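Local structure of HTH-type transcriptional regulator PrpR (Mycobacterium tuberculosis, 6D2S) at residues I91-Q94 and L95-G99; F134-Y138 and R139-R143. The protein regulates transcription of the enzymes that break down short-chain fatty acids through the glyoxylate and methylcitrate cycles, as a DNA-binding activator and repressor. One frame throughout, in Å; residues are numbered along the deposited sequence.

How the contacts relate
Coming from the N terminus, the chain first reaches contact 1, two successive turns at the C-terminal end of helix 84-99. It then runs through helix 101-109 into the long helix 116-135, and contact 2 takes over where that helix ends and helix 138-147 begins. Neither contact closes a long loop; each joins neighbours in sequence, and they follow in series, without nesting or crossing, about 18 Å apart between centres. They nevertheless meet in space: the CB of A92 packs on the CD1 of L135 at 4.0 Å, and L95 lies against F134. Helix 84-99 is thereby tied to the end of helix 116-135 inside the IrrE N-terminal-like domain.

Contact 1: I91-Q94 and L95-G99; sequences IATQ and LALVG
Q94 and V98, one turn apart, meet through both backbone and side chain. The N of V98 donates to the O of Q94 at 2.9 Å, the most bent of the four main-chain bonds here, with an N-H...O angle of 142°. Both methyls of V98 lie close to that same oxygen, CG2 at 3.3 Å from O of Q94, so the carbonyl has apolar cover as well as its N-H partner. Q94 is bent at CB-CG (chi2 65°), which folds its chain back along the helix so that it crosses the side chains of L97 and V98 at about a right angle. R67, Y69 and L76 also touch it. All this belongs to the last turns of helix 84-99, in the IrrE N-terminal-like domain of PrpR, a sequence family of the Peptidase_MA clan. Regular i to i+4 bonding runs through them: L95 N to I91 O at 2.8 Å, A96 N to A92 O at 3.0 Å and L97 N to T93 O at 3.1 Å. The inner part is closely packed. I91 and L95 press on helix 39-51, where M47 touches both, while A92 and A96 face A131 and F130 of helix 116-135. T93 is buried too; its OG1 bonds back to the O of F89 in the preceding turn and more weakly to N128. The partly exposed end, L97 to G99, is looser, though L97 still touches A127 and R67. G99 N bonds to L95 O at 2.7 Å. L97 has its CG beside the backbone N (chi1 -67°), which brings that carbon to the oxygen end of the T93 carbonyl, 3.5 Å from CG to O. The methyl contact is longer, T93 CG2 to L97 CD1 being 4.4 Å.

Contact 2: F134-Y138 and R139-R143; sequences FLLPY and REFHR
L136 lays its side chain over one face of the F141 ring. Its CB makes an off-centre CH-pi contact, 4.3 Å from the F141 ring centroid and 29° off the ring normal, and its CD2 comes to 3.9 Å from CD1 of F141. The phenyl group gets there because its CG stands opposite the backbone N (chi1 -179°), which sends the ring back toward the leucine that precedes the helix. V166, R169 and L170 of helix 163-170 also touch this ring, and R169 NE bonds to L136 O. Between the two residues the chain passes from one helix to the next: helix 116-135 has ended, L136 has left helical geometry, and P137 sits at the N-cap position of helix 138-147. This junction lies in the IrrE N-terminal-like domain. The new helix opens with two nearly straight bonds, F141 N to P137 O at 2.8 Å (N-H...O 164°) and H142 N to Y138 O, also 2.8 Å. P137 and E140 run side by side, with CG of the proline 3.8 Å from OE1 of the glutamate; OE2 is hydrogen-bonded to T36. The Y138 ring is buried, with the backbone N of R139 at its edge; R175 makes a cation-pi contact with it, and its OH bonds to R175 N and Q178 O. H142 sets its CB 3.2 Å from the O of Y138, and its NE2 bonds to R179 O. R139 N is hydrogen-bonded to OE2 of E26 in helix 19-31; the R139 side chain, extended from CG to NE, is exposed and touches Q178.

Contact 1: I91-Q94 and L95-G99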
ATOM      1  N   ILE A  91      -4.553  -9.183  -9.082  1.00 11.53           N
ATOM      2  CA  ILE A  91      -5.692  -9.114  -9.988  1.00 11.15           C
ATOM      3  C   ILE A  91      -6.217  -7.693 -10.066  1.00 11.05           C
ATOM      4  O   ILE A  91      -6.546  -7.194 -11.151  1.00 12.26           O
ATOM      5  CB  ILE A  91      -6.795 -10.094  -9.542  1.00 10.46           C
ATOM      6  CG1 ILE A  91      -6.248 -11.522  -9.512  1.00 10.49           C
ATOM      7  CG2 ILE A  91      -8.005  -9.986 -10.479  1.00 11.14           C
ATOM      8  CD1 ILE A  91      -7.111 -12.498  -8.639  1.00 12.25           C
ATOM      9  N   ALA A  92      -6.302  -7.014  -8.919  1.00  9.57           N
ATOM     10  CA  ALA A  92      -6.802  -5.647  -8.925  1.00 10.79           C
ATOM     11  C   ALA A  92      -5.822  -4.698  -9.605  1.00 11.17           C
ATOM     12  O   ALA A  92      -6.245  -3.715 -10.226  1.00 11.79           O
ATOM     13  CB  ALA A  92      -7.096  -5.192  -7.482  1.00 11.46           C
ATOM     14  N   THR A  93      -4.522  -4.986  -9.518  1.00  9.31           N
ATOM     15  CA  THR A  93      -3.545  -4.197 -10.263  1.00 14.07           C
ATOM     16  C   THR A  93      -3.791  -4.318 -11.760  1.00 16.50           C
ATOM     17  O   THR A  93      -3.843  -3.310 -12.472  1.00 14.14           O
ATOM     18  CB  THR A  93      -2.119  -4.620  -9.904  1.00 14.68           C
ATOM     19  OG1 THR A  93      -1.865  -4.318  -8.529  1.00 12.80           O
ATOM     20  CG2 THR A  93      -1.096  -3.844 -10.762  1.00 17.03           C
ATOM     21  N   GLN A  94      -4.006  -5.549 -12.248  1.00 12.80           N
ATOM     22  CA  GLN A  94      -4.307  -5.734 -13.667  1.00 13.94           C
ATOM     23  C   GLN A  94      -5.649  -5.111 -14.039  1.00 13.30           C
ATOM     24  O   GLN A  94      -5.804  -4.579 -15.146  1.00 15.59           O
ATOM     25  CB  GLN A  94      -4.294  -7.226 -14.026  1.00 18.43           C
ATOM     26  CG  GLN A  94      -4.311  -7.483 -15.530  1.00 19.14           C
ATOM     27  CD  GLN A  94      -3.048  -6.975 -16.190  1.00 21.70           C
ATOM     28  OE1 GLN A  94      -3.084  -6.354 -17.263  1.00 26.97           O
ATOM     29  NE2 GLN A  94      -1.914  -7.235 -15.550  1.00 13.97           N
ATOM     30  N   LEU A  95      -6.629  -5.159 -13.126  1.00 11.41           N
ATOM     31  CA  LEU A  95      -7.916  -4.515 -13.376  1.00 11.35           C
ATOM     32  C   LEU A  95      -7.736  -3.024 -13.635  1.00 15.41           C
ATOM     33  O   LEU A  95      -8.366  -2.454 -14.538  1.00 17.29           O
ATOM     34  CB  LEU A  95      -8.855  -4.738 -12.185  1.00 12.00           C
ATOM     35  CG  LEU A  95     -10.106  -3.846 -12.055  1.00 22.33           C
ATOM     36  CD1 LEU A  95     -10.960  -3.878 -13.291  1.00 32.29           C
ATOM     37  CD2 LEU A  95     -10.936  -4.258 -10.824  1.00 26.32           C
ATOM     38  N   ALA A  96      -6.859  -2.382 -12.868  1.00 14.50           N
ATOM     39  CA  ALA A  96      -6.566  -0.973 -13.117  1.00 13.29           C
ATOM     40  C   ALA A  96      -5.914  -0.782 -14.475  1.00 14.84           C
ATOM     41  O   ALA A  96      -6.281   0.125 -15.226  1.00 16.34           O
ATOM     42  CB  ALA A  96      -5.661  -0.411 -12.018  1.00 13.30           C
ATOM     43  N   LEU A  97      -4.919  -1.608 -14.794  1.00 13.75           N
ATOM     44  CA  LEU A  97      -4.220  -1.459 -16.066  1.00 15.69           C
ATOM     45  C   LEU A  97      -5.157  -1.616 -17.261  1.00 24.25           C
ATOM     46  O   LEU A  97      -4.972  -0.935 -18.279  1.00 26.51           O
ATOM     47  CB  LEU A  97      -3.064  -2.465 -16.131  1.00 13.42           C
ATOM     48  CG  LEU A  97      -1.935  -2.188 -15.126  1.00 18.44           C
ATOM     49  CD1 LEU A  97      -0.880  -3.306 -15.122  1.00 22.34           C
ATOM     50  CD2 LEU A  97      -1.282  -0.836 -15.396  1.00 18.59           C
ATOM     51  N   VAL A  98      -6.184  -2.472 -17.161  1.00 22.95           N
ATOM     52  CA  VAL A  98      -7.038  -2.745 -18.320  1.00 22.48           C
ATOM     53  C   VAL A  98      -8.343  -1.956 -18.290  1.00 23.24           C
ATOM     54  O   VAL A  98      -8.898  -1.630 -19.345  1.00 27.20           O
ATOM     55  CB  VAL A  98      -7.345  -4.254 -18.468  1.00 29.05           C
ATOM     56  CG1 VAL A  98      -6.056  -5.073 -18.561  1.00 23.18           C
ATOM     57  CG2 VAL A  98      -8.267  -4.749 -17.358  1.00 29.50           C
ATOM     58  N   GLY A  99      -8.854  -1.657 -17.102  1.00 20.37           N
ATOM     59  CA  GLY A  99     -10.158  -1.027 -16.984  1.00 19.41           C
ATOM     60  C   GLY A  99     -10.150   0.406 -16.500  1.00 23.23           C
ATOM     61  O   GLY A  99     -11.175   1.089 -16.559  1.00 26.27           O
TER

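Contact 2: F134-Y138 and R139-R143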
ATOM      1  N   PHE A 134      -8.797  -0.896  -3.681  1.00  8.74           N
ATOM      2  CA  PHE A 134      -9.861  -1.869  -3.915  1.00 10.96           C
ATOM      3  C   PHE A 134      -9.913  -2.916  -2.797  1.00 12.69           C
ATOM      4  O   PHE A 134     -10.991  -3.229  -2.269  1.00 12.89           O
ATOM      5  CB  PHE A 134      -9.641  -2.538  -5.279  1.00 11.97           C
ATOM      6  CG  PHE A 134     -10.840  -3.307  -5.768  1.00 14.11           C
ATOM      7  CD1 PHE A 134     -11.144  -4.549  -5.232  1.00 14.34           C
ATOM      8  CD2 PHE A 134     -11.673  -2.776  -6.733  1.00 18.47           C
ATOM      9  CE1 PHE A 134     -12.262  -5.254  -5.655  1.00 18.23           C
ATOM     10  CE2 PHE A 134     -12.798  -3.480  -7.150  1.00 16.69           C
ATOM     11  CZ  PHE A 134     -13.081  -4.718  -6.611  1.00 17.92           C
ATOM     12  N   LEU A 135      -8.751  -3.477  -2.439  1.00 10.58           N
ATOM     13  CA  LEU A 135      -8.678  -4.431  -1.332  1.00 10.92           C
ATOM     14  C   LEU A 135      -9.074  -3.798  -0.009  1.00 12.08           C
ATOM     15  O   LEU A 135      -9.605  -4.481   0.878  1.00 13.51           O
ATOM     16  CB  LEU A 135      -7.261  -4.990  -1.208  1.00 10.57           C
ATOM     17  CG  LEU A 135      -6.964  -6.216  -2.075  1.00 17.92           C
ATOM     18  CD1 LEU A 135      -7.234  -5.909  -3.545  1.00 18.99           C
ATOM     19  CD2 LEU A 135      -5.535  -6.651  -1.848  1.00 15.81           C
ATOM     20  N   LEU A 136      -8.782  -2.511   0.162  1.00 10.44           N
ATOM     21  CA  LEU A 136      -9.023  -1.800   1.412  1.00 11.16           C
ATOM     22  C   LEU A 136      -9.878  -0.584   1.084  1.00 11.32           C
ATOM     23  O   LEU A 136      -9.388   0.554   1.044  1.00 12.03           O
ATOM     24  CB  LEU A 136      -7.704  -1.410   2.078  1.00 11.29           C
ATOM     25  CG  LEU A 136      -6.754  -2.600   2.250  1.00 11.60           C
ATOM     26  CD1 LEU A 136      -5.330  -2.110   2.613  1.00 13.56           C
ATOM     27  CD2 LEU A 136      -7.312  -3.562   3.314  1.00 12.32           C
ATOM     28  N   PRO A 137     -11.163  -0.799   0.815  1.00 11.08           N
ATOM     29  CA  PRO A 137     -12.024   0.310   0.390  1.00 12.33           C
ATOM     30  C   PRO A 137     -12.083   1.386   1.466  1.00 11.26           C
ATOM     31  O   PRO A 137     -12.179   1.096   2.662  1.00 11.41           O
ATOM     32  CB  PRO A 137     -13.389  -0.361   0.159  1.00 16.29           C
ATOM     33  CG  PRO A 137     -13.328  -1.643   0.927  1.00 17.52           C
ATOM     34  CD  PRO A 137     -11.885  -2.084   0.845  1.00 15.24           C
ATOM     35  N   TYR A 138     -12.061   2.643   1.020  1.00 10.62           N
ATOM     36  CA  TYR A 138     -11.680   3.744   1.905  1.00 11.49           C
ATOM     37  C   TYR A 138     -12.523   3.802   3.178  1.00 14.52           C
ATOM     38  O   TYR A 138     -11.982   3.782   4.290  1.00 10.44           O
ATOM     39  CB  TYR A 138     -11.756   5.082   1.149  1.00 11.71           C
ATOM     40  CG  TYR A 138     -11.032   6.195   1.875  1.00  9.90           C
ATOM     41  CD1 TYR A 138     -11.598   6.796   3.002  1.00  9.78           C
ATOM     42  CD2 TYR A 138      -9.782   6.632   1.448  1.00 12.40           C
ATOM     43  CE1 TYR A 138     -10.939   7.803   3.687  1.00  9.81           C
ATOM     44  CE2 TYR A 138      -9.107   7.652   2.136  1.00 10.00           C
ATOM     45  CZ  TYR A 138      -9.699   8.229   3.250  1.00  9.87           C
ATOM     46  OH  TYR A 138      -9.046   9.235   3.928  1.00 11.09           O
ATOM     47  N   ARG A 139     -13.847   3.947   3.045  1.00 10.96           N
ATOM     48  CA  ARG A 139     -14.653   4.201   4.234  1.00 12.43           C
ATOM     49  C   ARG A 139     -14.631   3.006   5.175  1.00 13.99           C
ATOM     50  O   ARG A 139     -14.553   3.166   6.400  1.00 14.41           O
ATOM     51  CB  ARG A 139     -16.094   4.544   3.844  1.00 18.23           C
ATOM     52  CG  ARG A 139     -16.264   5.900   3.174  1.00 27.06           C
ATOM     53  CD  ARG A 139     -17.739   6.209   2.977  1.00 48.67           C
ATOM     54  NE  ARG A 139     -17.959   7.485   2.304  1.00 72.32           N
ATOM     55  CZ  ARG A 139     -19.158   7.962   1.979  1.00 88.64           C
ATOM     56  NH1 ARG A 139     -20.251   7.267   2.265  1.00 92.68           N
ATOM     57  NH2 ARG A 139     -19.264   9.134   1.366  1.00 92.61           N
ATOM     58  N   GLU A 140     -14.721   1.801   4.620  1.00 14.36           N
ATOM     59  CA  GLU A 140     -14.672   0.602   5.448  1.00 14.03           C
ATOM     60  C   GLU A 140     -13.327   0.483   6.154  1.00 12.70           C
ATOM     61  O   GLU A 140     -13.268   0.156   7.346  1.00 14.79           O
ATOM     62  CB  GLU A 140     -14.946  -0.637   4.586  1.00 18.45           C
ATOM     63  CG  GLU A 140     -14.852  -1.942   5.359  1.00 20.01           C
ATOM     64  CD  GLU A 140     -15.183  -3.166   4.508  1.00 28.31           C
ATOM     65  OE1 GLU A 140     -15.860  -3.016   3.468  1.00 27.98           O
ATOM     66  OE2 GLU A 140     -14.753  -4.273   4.884  1.00 28.67           O
ATOM     67  N   PHE A 141     -12.233   0.726   5.428  1.00 12.54           N
ATOM     68  CA  PHE A 141     -10.905   0.616   6.019  1.00 13.91           C
ATOM     69  C   PHE A 141     -10.679   1.695   7.072  1.00 12.58           C
ATOM     70  O   PHE A 141     -10.142   1.419   8.157  1.00 12.18           O
ATOM     71  CB  PHE A 141      -9.847   0.704   4.915  1.00  9.58           C
ATOM     72  CG  PHE A 141      -8.444   0.567   5.416  1.00 10.75           C
ATOM     73  CD1 PHE A 141      -7.963  -0.667   5.832  1.00 12.51           C
ATOM     74  CD2 PHE A 141      -7.591   1.677   5.458  1.00 11.66           C
ATOM     75  CE1 PHE A 141      -6.651  -0.799   6.306  1.00 13.00           C
ATOM     76  CE2 PHE A 141      -6.289   1.551   5.922  1.00 14.22           C
ATOM     77  CZ  PHE A 141      -5.819   0.315   6.352  1.00 13.72           C
ATOM     78  N   HIS A 142     -11.091   2.927   6.768  1.00 11.77           N
ATOM     79  CA  HIS A 142     -10.965   4.021   7.731  1.00 13.87           C
ATOM     80  C   HIS A 142     -11.733   3.706   9.003  1.00 15.14           C
ATOM     81  O   HIS A 142     -11.210   3.866  10.115  1.00 14.31           O
ATOM     82  CB  HIS A 142     -11.461   5.327   7.098  1.00 11.65           C
ATOM     83  CG  HIS A 142     -11.328   6.526   7.989  1.00 17.64           C
ATOM     84  ND1 HIS A 142     -12.323   6.921   8.860  1.00 27.65           N
ATOM     85  CD2 HIS A 142     -10.324   7.421   8.134  1.00 26.82           C
ATOM     86  CE1 HIS A 142     -11.932   8.006   9.508  1.00 29.77           C
ATOM     87  NE2 HIS A 142     -10.726   8.336   9.078  1.00 23.53           N
ATOM     88  N   ARG A 143     -12.985   3.250   8.854  1.00 12.52           N
ATOM     89  CA  ARG A 143     -13.778   2.871  10.018  0.55 16.34           C
ATOM     90  C   ARG A 143     -13.093   1.764  10.809  1.00 16.14           C
ATOM     91  O   ARG A 143     -13.065   1.805  12.046  1.00 18.17           O
ATOM     92  CB  ARG A 143     -15.179   2.440   9.575  0.55 17.44           C
ATOM     93  CG  ARG A 143     -16.114   2.032  10.705  0.55 26.58           C
ATOM     94  CD  ARG A 143     -17.534   1.768  10.189  0.55 33.82           C
ATOM     95  NE  ARG A 143     -17.611   0.622   9.279  0.55 38.17           N
ATOM     96  CZ  ARG A 143     -17.739   0.713   7.956  0.55 41.37           C
ATOM     97  NH1 ARG A 143     -17.804   1.903   7.369  0.55 41.15           N
ATOM     98  NH2 ARG A 143     -17.803  -0.388   7.215  0.55 38.90           N
TER